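PDB 3OS7: galactose mutarotase-like protein from Clostridium acetobutylicum, which probably binds a carbohydrate and may act as an aldose 1-epimerase, interconverting the anomers of a sugar, as in characterised galactose mutarotases. Local coordinates for residues A[76-81]-A[178-183]; A[82-87]-A[104-109]; A[96-101]-A[144-149]. All blocks are in the same frame, centred on the assembly; numbering follows the deposited sequence.

Contact 1: residues A[76-81]-A[178-183]; sequences VLFPPN and MPLSVG
The ring of Phe78 meets strand 178-189 with its rim: Ser181 O lies in the ring plane, 3.2 Å from CD1, and Pro179 O sits farther along the same edge. Obliquely to the ring come the methyls of Leu180 and Val182 and the CE of selenomethionine Met178, which ends 3.8 Å from Phe78 CZ. This is a short, buried antiparallel pairing inside the beta-sandwich of the galactose mutarotase fold. Phe78 reaches along the partner strand because its CG stands anti to the backbone N (chi1 -178°). Phe151 meets the Phe78 ring edge-to-face, and Phe153 with planes about 60° apart.

Regular pairing is brief. Leu77 and Gly183 form a hydrogen-bonded pair, Leu77 N giving to Gly183 O at 2.7 Å and Gly183 N to Leu77 O at 3.0 Å. The cis peptide before Pro79 turns the chain, and Pro79 CA makes a CA-H...O contact to Ser181 O. This carbonyl is buried without a polar partner; the C-H groups of Pro79 CA and Phe78 CD1 face it. Pro80 CG lies on the Val182-Gly183 peptide, and its CB against Gly183 CA, which bears no side chain. Ser181 OG, bonded to Ser305 OG, lies 3.3 Å from Pro80 CD.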
# COMPACT_ATOMS: atom_id res chain seq x y z
N VAL A 76 -5.29 -0.35 -1.56
CA VAL A 76 -5.50 0.28 -0.27
C VAL A 76 -6.24 -0.65 0.71
O VAL A 76 -7.25 -1.26 0.39
CB VAL A 76 -6.19 1.65 -0.42
CG1 VAL A 76 -7.59 1.50 -0.92
CG2 VAL A 76 -6.13 2.44 0.89
N LEU A 77 -5.73 -0.71 1.94
CA LEU A 77 -6.21 -1.66 2.94
C LEU A 77 -6.85 -0.94 4.12
O LEU A 77 -6.28 0.05 4.61
CB LEU A 77 -5.06 -2.50 3.47
CG LEU A 77 -4.15 -3.15 2.45
CD1 LEU A 77 -2.98 -3.86 3.11
CD2 LEU A 77 -4.98 -4.15 1.56
N PHE A 78 -7.96 -1.46 4.59
CA PHE A 78 -8.72 -0.91 5.72
C PHE A 78 -9.52 -2.05 6.34
O PHE A 78 -10.62 -2.35 5.87
CB PHE A 78 -9.65 0.19 5.22
CG PHE A 78 -10.48 0.89 6.30
CD1 PHE A 78 -9.88 1.43 7.43
CD2 PHE A 78 -11.85 1.07 6.15
CE1 PHE A 78 -10.60 2.07 8.40
CE2 PHE A 78 -12.60 1.74 7.10
CZ PHE A 78 -11.98 2.23 8.24
N PRO A 79 -8.97 -2.73 7.35
CA PRO A 79 -7.67 -2.54 7.97
C PRO A 79 -6.60 -3.29 7.16
O PRO A 79 -6.93 -4.28 6.52
CB PRO A 79 -7.83 -3.21 9.31
CG PRO A 79 -8.76 -4.36 9.03
CD PRO A 79 -9.69 -3.87 7.97
N PRO A 80 -5.34 -2.86 7.23
CA PRO A 80 -4.27 -3.69 6.67
C PRO A 80 -4.07 -4.94 7.50
O PRO A 80 -3.99 -4.89 8.71
CB PRO A 80 -3.04 -2.78 6.75
CG PRO A 80 -3.29 -1.93 7.91
CD PRO A 80 -4.78 -1.73 8.00
N ASN A 81 -3.97 -6.08 6.84
CA ASN A 81 -3.65 -7.33 7.49
C ASN A 81 -4.75 -7.78 8.46
O ASN A 81 -5.92 -7.36 8.32
CB ASN A 81 -2.27 -7.22 8.14
CG ASN A 81 -1.50 -8.52 8.08
OD1 ASN A 81 -1.80 -9.46 8.80
ND2 ASN A 81 -0.52 -8.59 7.19
N MSE A 178 -14.69 6.33 15.33
CA MSE A 178 -14.46 5.31 14.31
C MSE A 178 -13.05 4.71 14.44
O MSE A 178 -12.06 5.43 14.38
CB MSE A 178 -14.61 5.90 12.92
CG MSE A 178 -14.63 4.86 11.82
SE MSE A 178 -14.55 5.62 10.07
CE MSE A 178 -12.66 5.68 9.77
N PRO A 179 -12.96 3.39 14.60
CA PRO A 179 -11.63 2.74 14.58
C PRO A 179 -10.91 3.00 13.27
O PRO A 179 -11.55 3.00 12.21
CB PRO A 179 -11.98 1.25 14.66
CG PRO A 179 -13.36 1.22 15.27
CD PRO A 179 -14.05 2.44 14.80
N LEU A 180 -9.59 3.14 13.31
CA LEU A 180 -8.84 3.48 12.12
C LEU A 180 -7.50 2.76 12.09
O LEU A 180 -6.68 2.89 13.01
CB LEU A 180 -8.56 4.98 12.09
CG LEU A 180 -7.75 5.50 10.90
CD1 LEU A 180 -8.57 5.53 9.64
CD2 LEU A 180 -7.25 6.88 11.25
N SER A 181 -7.28 2.04 11.01
CA SER A 181 -5.97 1.48 10.67
C SER A 181 -5.98 1.34 9.15
O SER A 181 -6.94 0.84 8.58
CB SER A 181 -5.78 0.17 11.36
OG SER A 181 -4.55 -0.43 11.04
N VAL A 182 -4.95 1.86 8.51
CA VAL A 182 -4.88 1.96 7.07
C VAL A 182 -3.52 1.43 6.62
O VAL A 182 -2.52 1.61 7.31
CB VAL A 182 -4.99 3.43 6.61
CG1 VAL A 182 -4.89 3.55 5.05
CG2 VAL A 182 -6.26 4.07 7.10
N GLY A 183 -3.46 0.89 5.41
CA GLY A 183 -2.19 0.53 4.81
C GLY A 183 -2.36 0.24 3.34
O GLY A 183 -3.42 0.50 2.76

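Contact 2: residues A[82-87]-A[104-109]; sequences RIDDGT and NNNYIH
Strand 82-84 runs antiparallel to strand 106-108, their axes 4.5 Å apart at closest approach; Ile83 and Tyr107 form the hydrogen-bonded pair, with Ile83 N to Tyr107 O at 2.7 Å and Tyr107 N to Ile83 O at 3.1 Å. Ile83 O also accepts from Gly86 N, so one carbonyl serves both the sheet and the type II turn from Ile83 to Gly86, which interrupts strand 82-90.

On the side of Arg82 and Ile108 the two side chains lie alongside each other, pointing the same way. Ile108 CD1 sits over the centre of one guanidinium face, 3.7 Å from Arg82 CZ. Asn106 ND2 lies at the guanidinium edge, near its plane, with the amide turned 83° from the guanidinium, and touches Arg82 CD at 3.5 Å. The polar ends converge on Glu101, which takes a salt bridge from Arg82 NH2 and hydrogen bonds from Asn104 and Asn106.

At the turn, Asn105 ND2 gives a hydrogen bond to Asp85 OD1 (2.9 Å), reaching the oxygen from above the carboxylate plane. The same oxygen is salt-bridged to Arg216 NH2, which also meets Asp84 OD1. Asp85 N makes two weak bonds, to Asn105 O and Asn106 OD1. Tyr107 CB packs against Gly86 CA at 3.7 Å, where the glycine has no side chain.

A tartrate, probably from the crystallisation liquor, lies near Arg82 and is hydrogen-bonded by His109 NE2; it may mark a pocket beside this small three-stranded sheet, and arginine and histidine at such a place are consistent with the sugar site of the galactose mutarotase family.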
# COMPACT_ATOMS: atom_id res chain seq x y z
N ARG A 82 -4.38 -8.59 9.45
CA ARG A 82 -5.32 -9.40 10.22
C ARG A 82 -5.94 -8.79 11.49
O ARG A 82 -5.31 -8.03 12.21
CB ARG A 82 -4.65 -10.73 10.59
CG ARG A 82 -4.29 -11.55 9.39
CD ARG A 82 -3.19 -12.52 9.75
NE ARG A 82 -2.94 -13.39 8.62
CZ ARG A 82 -2.06 -13.16 7.66
NH1 ARG A 82 -1.28 -12.09 7.68
NH2 ARG A 82 -1.95 -14.04 6.68
N ILE A 83 -7.23 -9.10 11.70
CA ILE A 83 -7.89 -8.91 12.98
C ILE A 83 -8.25 -10.29 13.51
O ILE A 83 -9.03 -11.03 12.86
CB ILE A 83 -9.19 -8.06 12.89
CG1 ILE A 83 -8.96 -6.72 12.17
CG2 ILE A 83 -9.84 -7.88 14.30
CD1 ILE A 83 -7.91 -5.83 12.74
N ASP A 84 -7.69 -10.62 14.68
CA ASP A 84 -7.91 -11.91 15.34
C ASP A 84 -9.38 -12.28 15.50
O ASP A 84 -10.17 -11.54 16.11
CB ASP A 84 -7.17 -11.85 16.71
CG ASP A 84 -7.24 -13.15 17.51
OD1 ASP A 84 -7.89 -14.12 17.06
OD2 ASP A 84 -6.59 -13.18 18.60
N ASP A 85 -9.79 -13.43 14.91
CA ASP A 85 -11.19 -13.90 14.99
C ASP A 85 -12.21 -12.93 14.40
O ASP A 85 -13.41 -13.05 14.63
CB ASP A 85 -11.59 -14.26 16.45
CG ASP A 85 -10.87 -15.46 17.00
OD1 ASP A 85 -10.30 -16.26 16.22
OD2 ASP A 85 -10.84 -15.60 18.25
N GLY A 86 -11.73 -11.96 13.61
CA GLY A 86 -12.57 -10.94 13.02
C GLY A 86 -13.28 -10.05 14.02
O GLY A 86 -14.35 -9.50 13.71
N THR A 87 -12.73 -9.90 15.22
CA THR A 87 -13.45 -9.15 16.26
C THR A 87 -12.52 -8.35 17.14
O THR A 87 -11.38 -8.73 17.39
CB THR A 87 -14.37 -10.09 17.13
OG1 THR A 87 -15.23 -9.33 18.00
CG2 THR A 87 -13.54 -11.06 17.94
N ASN A 104 -6.54 -19.35 9.29
CA ASN A 104 -6.11 -18.72 10.54
C ASN A 104 -7.24 -18.02 11.36
O ASN A 104 -6.98 -17.39 12.40
CB ASN A 104 -4.97 -17.74 10.25
CG ASN A 104 -3.71 -18.43 9.76
OD1 ASN A 104 -3.35 -19.48 10.27
ND2 ASN A 104 -3.04 -17.83 8.79
N ASN A 105 -8.48 -18.16 10.88
CA ASN A 105 -9.69 -17.57 11.47
C ASN A 105 -9.56 -16.08 11.78
O ASN A 105 -9.68 -15.66 12.92
CB ASN A 105 -10.13 -18.36 12.71
CG ASN A 105 -11.59 -18.18 13.02
OD1 ASN A 105 -12.46 -18.53 12.20
ND2 ASN A 105 -11.88 -17.63 14.19
N ASN A 106 -9.28 -15.30 10.74
CA ASN A 106 -9.13 -13.86 10.88
C ASN A 106 -9.98 -13.11 9.87
O ASN A 106 -10.42 -13.70 8.87
CB ASN A 106 -7.66 -13.49 10.66
CG ASN A 106 -6.75 -14.03 11.73
OD1 ASN A 106 -7.07 -14.03 12.94
ND2 ASN A 106 -5.58 -14.49 11.30
N TYR A 107 -10.21 -11.82 10.13
CA TYR A 107 -10.61 -10.89 9.09
C TYR A 107 -9.35 -10.20 8.61
O TYR A 107 -8.52 -9.77 9.42
CB TYR A 107 -11.64 -9.86 9.58
CG TYR A 107 -12.13 -9.00 8.44
CD1 TYR A 107 -13.05 -9.49 7.53
CD2 TYR A 107 -11.63 -7.72 8.23
CE1 TYR A 107 -13.47 -8.74 6.47
CE2 TYR A 107 -12.05 -6.97 7.14
CZ TYR A 107 -12.97 -7.49 6.26
OH TYR A 107 -13.40 -6.76 5.19
N ILE A 108 -9.19 -10.05 7.28
CA ILE A 108 -7.92 -9.52 6.75
C ILE A 108 -8.19 -8.51 5.62
O ILE A 108 -9.10 -8.72 4.82
CB ILE A 108 -7.00 -10.66 6.25
CG1 ILE A 108 -5.56 -10.20 6.09
CG2 ILE A 108 -7.53 -11.25 4.96
CD1 ILE A 108 -4.54 -11.34 5.67
N HIS A 109 -7.43 -7.41 5.63
CA HIS A 109 -7.27 -6.46 4.51
C HIS A 109 -8.43 -5.51 4.16
O HIS A 109 -8.21 -4.45 3.56
CB HIS A 109 -6.80 -7.18 3.25
CG HIS A 109 -5.43 -7.75 3.35
ND1 HIS A 109 -4.41 -7.14 4.07
CD2 HIS A 109 -4.88 -8.85 2.76
CE1 HIS A 109 -3.31 -7.88 3.97
NE2 HIS A 109 -3.57 -8.92 3.18

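Contact 3: residues A[96-101]-A[144-149]; sequences KFPINE and YKYFSH
With CG anti to the carbonyl carbon (chi1 -57°), Tyr146 turns its ring toward 96-98, and the similar torsion of Phe97 (chi1 -49°) sends that ring past it in the opposite direction. The contact joins two surface loops of the galactose mutarotase fold: one connects strands 93-96 and 106-108, the two outer strands of the small three-stranded sheet, the other leads into strand 151-160 of the sandwich.

Pro98 lies across one face of the Tyr146 ring in a CH-pi contact, CD standing 3.8 Å from the centroid and only 13° off the ring normal. Its CG reaches farther out, 3.7 Å from Tyr146 CZ. The opposite face carries the aliphatic CG of Lys145, displaced toward the rim, so the exposed tyrosine is sandwiched between a proline and a lysine chain.

Phe97 works with its edge instead. Tyr146 O lies in the plane of that ring, 3.4 Å from CE1, and CZ meets Phe147 CD1 obliquely at 4.1 Å. Phe147 in turn packs on Met178 and Pro179, joining loop 144-149 to strand 178-189, while Phe97 also meets Tyr107 edge-to-face.

No direct hydrogen bond joins the two loops. A water bridges their backbones, accepting from Lys96 N at 2.9 Å and donating to Tyr146 O at 2.6 Å.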
# COMPACT_ATOMS: atom_id res chain seq x y z
N LYS A 96 -17.68 -7.22 15.04
CA LYS A 96 -17.52 -8.62 14.64
C LYS A 96 -17.74 -8.72 13.13
O LYS A 96 -18.82 -8.39 12.63
CB LYS A 96 -18.48 -9.50 15.43
CG LYS A 96 -18.21 -10.99 15.29
CD LYS A 96 -19.31 -11.80 15.97
CE LYS A 96 -18.87 -13.21 16.28
NZ LYS A 96 -18.32 -13.85 15.07
N PHE A 97 -16.70 -9.14 12.42
CA PHE A 97 -16.73 -9.23 10.96
C PHE A 97 -16.73 -10.67 10.50
O PHE A 97 -16.15 -11.52 11.16
CB PHE A 97 -15.51 -8.54 10.36
CG PHE A 97 -15.23 -7.17 10.90
CD1 PHE A 97 -16.27 -6.30 11.25
CD2 PHE A 97 -13.93 -6.71 11.01
CE1 PHE A 97 -16.01 -5.04 11.73
CE2 PHE A 97 -13.66 -5.43 11.51
CZ PHE A 97 -14.71 -4.59 11.86
N PRO A 98 -17.34 -10.96 9.35
CA PRO A 98 -17.28 -12.34 8.85
C PRO A 98 -15.84 -12.73 8.53
O PRO A 98 -15.11 -11.91 8.04
CB PRO A 98 -18.13 -12.28 7.58
CG PRO A 98 -19.06 -11.15 7.78
CD PRO A 98 -18.28 -10.13 8.57
N ILE A 99 -15.47 -13.98 8.80
CA ILE A 99 -14.10 -14.46 8.59
C ILE A 99 -13.80 -14.59 7.09
O ILE A 99 -14.49 -15.33 6.38
CB ILE A 99 -13.92 -15.83 9.31
CG1 ILE A 99 -14.08 -15.68 10.81
CG2 ILE A 99 -12.57 -16.52 8.95
CD1 ILE A 99 -13.07 -14.64 11.43
N ASN A 100 -12.78 -13.88 6.61
CA ASN A 100 -12.34 -13.97 5.20
C ASN A 100 -10.91 -14.53 5.06
O ASN A 100 -10.35 -14.48 3.97
CB ASN A 100 -12.49 -12.64 4.45
CG ASN A 100 -11.55 -11.57 4.95
OD1 ASN A 100 -10.94 -11.73 6.00
ND2 ASN A 100 -11.43 -10.45 4.20
N GLU A 101 -10.34 -15.02 6.16
CA GLU A 101 -9.09 -15.80 6.15
C GLU A 101 -9.39 -17.06 6.94
O GLU A 101 -9.31 -17.07 8.15
CB GLU A 101 -7.90 -15.00 6.73
CG GLU A 101 -6.56 -15.67 6.39
CD GLU A 101 -5.37 -15.35 7.29
OE1 GLU A 101 -5.52 -14.70 8.34
OE2 GLU A 101 -4.25 -15.75 6.94
N TYR A 144 -22.35 -2.12 5.97
CA TYR A 144 -22.66 -1.16 7.04
C TYR A 144 -23.09 -1.86 8.34
O TYR A 144 -22.66 -1.49 9.45
CB TYR A 144 -23.71 -0.15 6.58
CG TYR A 144 -23.90 0.99 7.56
CD1 TYR A 144 -23.01 2.09 7.57
CD2 TYR A 144 -24.95 0.98 8.47
CE1 TYR A 144 -23.18 3.13 8.49
CE2 TYR A 144 -25.12 2.02 9.36
CZ TYR A 144 -24.24 3.10 9.36
OH TYR A 144 -24.44 4.13 10.25
N LYS A 145 -23.90 -2.91 8.23
CA LYS A 145 -24.33 -3.64 9.43
C LYS A 145 -23.19 -4.19 10.29
O LYS A 145 -23.36 -4.36 11.52
CB LYS A 145 -25.29 -4.78 9.07
CG LYS A 145 -24.72 -5.85 8.19
CD LYS A 145 -25.81 -6.90 7.86
CE LYS A 145 -25.77 -7.32 6.38
NZ LYS A 145 -26.23 -6.24 5.42
N TYR A 146 -22.05 -4.50 9.67
CA TYR A 146 -20.88 -4.95 10.41
C TYR A 146 -19.98 -3.82 10.94
O TYR A 146 -19.26 -4.02 11.94
CB TYR A 146 -20.02 -5.87 9.55
CG TYR A 146 -20.78 -7.06 9.03
CD1 TYR A 146 -21.13 -8.09 9.88
CD2 TYR A 146 -21.15 -7.13 7.70
CE1 TYR A 146 -21.84 -9.19 9.42
CE2 TYR A 146 -21.85 -8.21 7.23
CZ TYR A 146 -22.21 -9.23 8.09
OH TYR A 146 -22.91 -10.32 7.63
N PHE A 147 -19.98 -2.68 10.26
CA PHE A 147 -19.15 -1.53 10.62
C PHE A 147 -19.97 -0.26 10.41
O PHE A 147 -19.93 0.37 9.33
CB PHE A 147 -17.89 -1.53 9.78
CG PHE A 147 -16.88 -0.55 10.19
CD1 PHE A 147 -16.11 -0.77 11.32
CD2 PHE A 147 -16.68 0.62 9.46
CE1 PHE A 147 -15.15 0.17 11.70
CE2 PHE A 147 -15.71 1.53 9.84
CZ PHE A 147 -14.96 1.31 10.96
N SER A 148 -20.77 0.09 11.41
CA SER A 148 -21.79 1.11 11.20
C SER A 148 -21.26 2.53 11.39
O SER A 148 -21.72 3.29 12.27
CB SER A 148 -22.99 0.85 12.11
OG SER A 148 -23.51 -0.45 11.85
N HIS A 149 -20.32 2.90 10.52
CA HIS A 149 -19.81 4.26 10.44
C HIS A 149 -19.74 4.67 8.99
O HIS A 149 -18.96 4.08 8.23
CB HIS A 149 -18.38 4.36 11.01
CG HIS A 149 -18.25 3.92 12.43
ND1 HIS A 149 -18.50 4.75 13.50
CD2 HIS A 149 -17.86 2.73 12.96
CE1 HIS A 149 -18.30 4.09 14.63
NE2 HIS A 149 -17.93 2.85 14.33
O HOH W 1 -19.82 -5.54 13.97

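Contact 1 is buried, contact 2 partly so, and contact 3 lies at the surface. The chemistry follows that order: apolar packing with one strand pair in 76-81/178-183, paired strands with charges and amides in 82-87/104-109, and aromatic and proline packing with a water bridge in 96-101/144-149. The segments interlock. His109 joins contacts 1 and 2 through backbone bonds to Phe78 and Asn81. Contacts 2 and 3 share the small sheet and its connecting loop, Gly86 O meeting Phe97 N and Asn100 OD1 meeting Ile108 N. Contacts 1 and 3 also touch, through Met178 and Pro179 against His149.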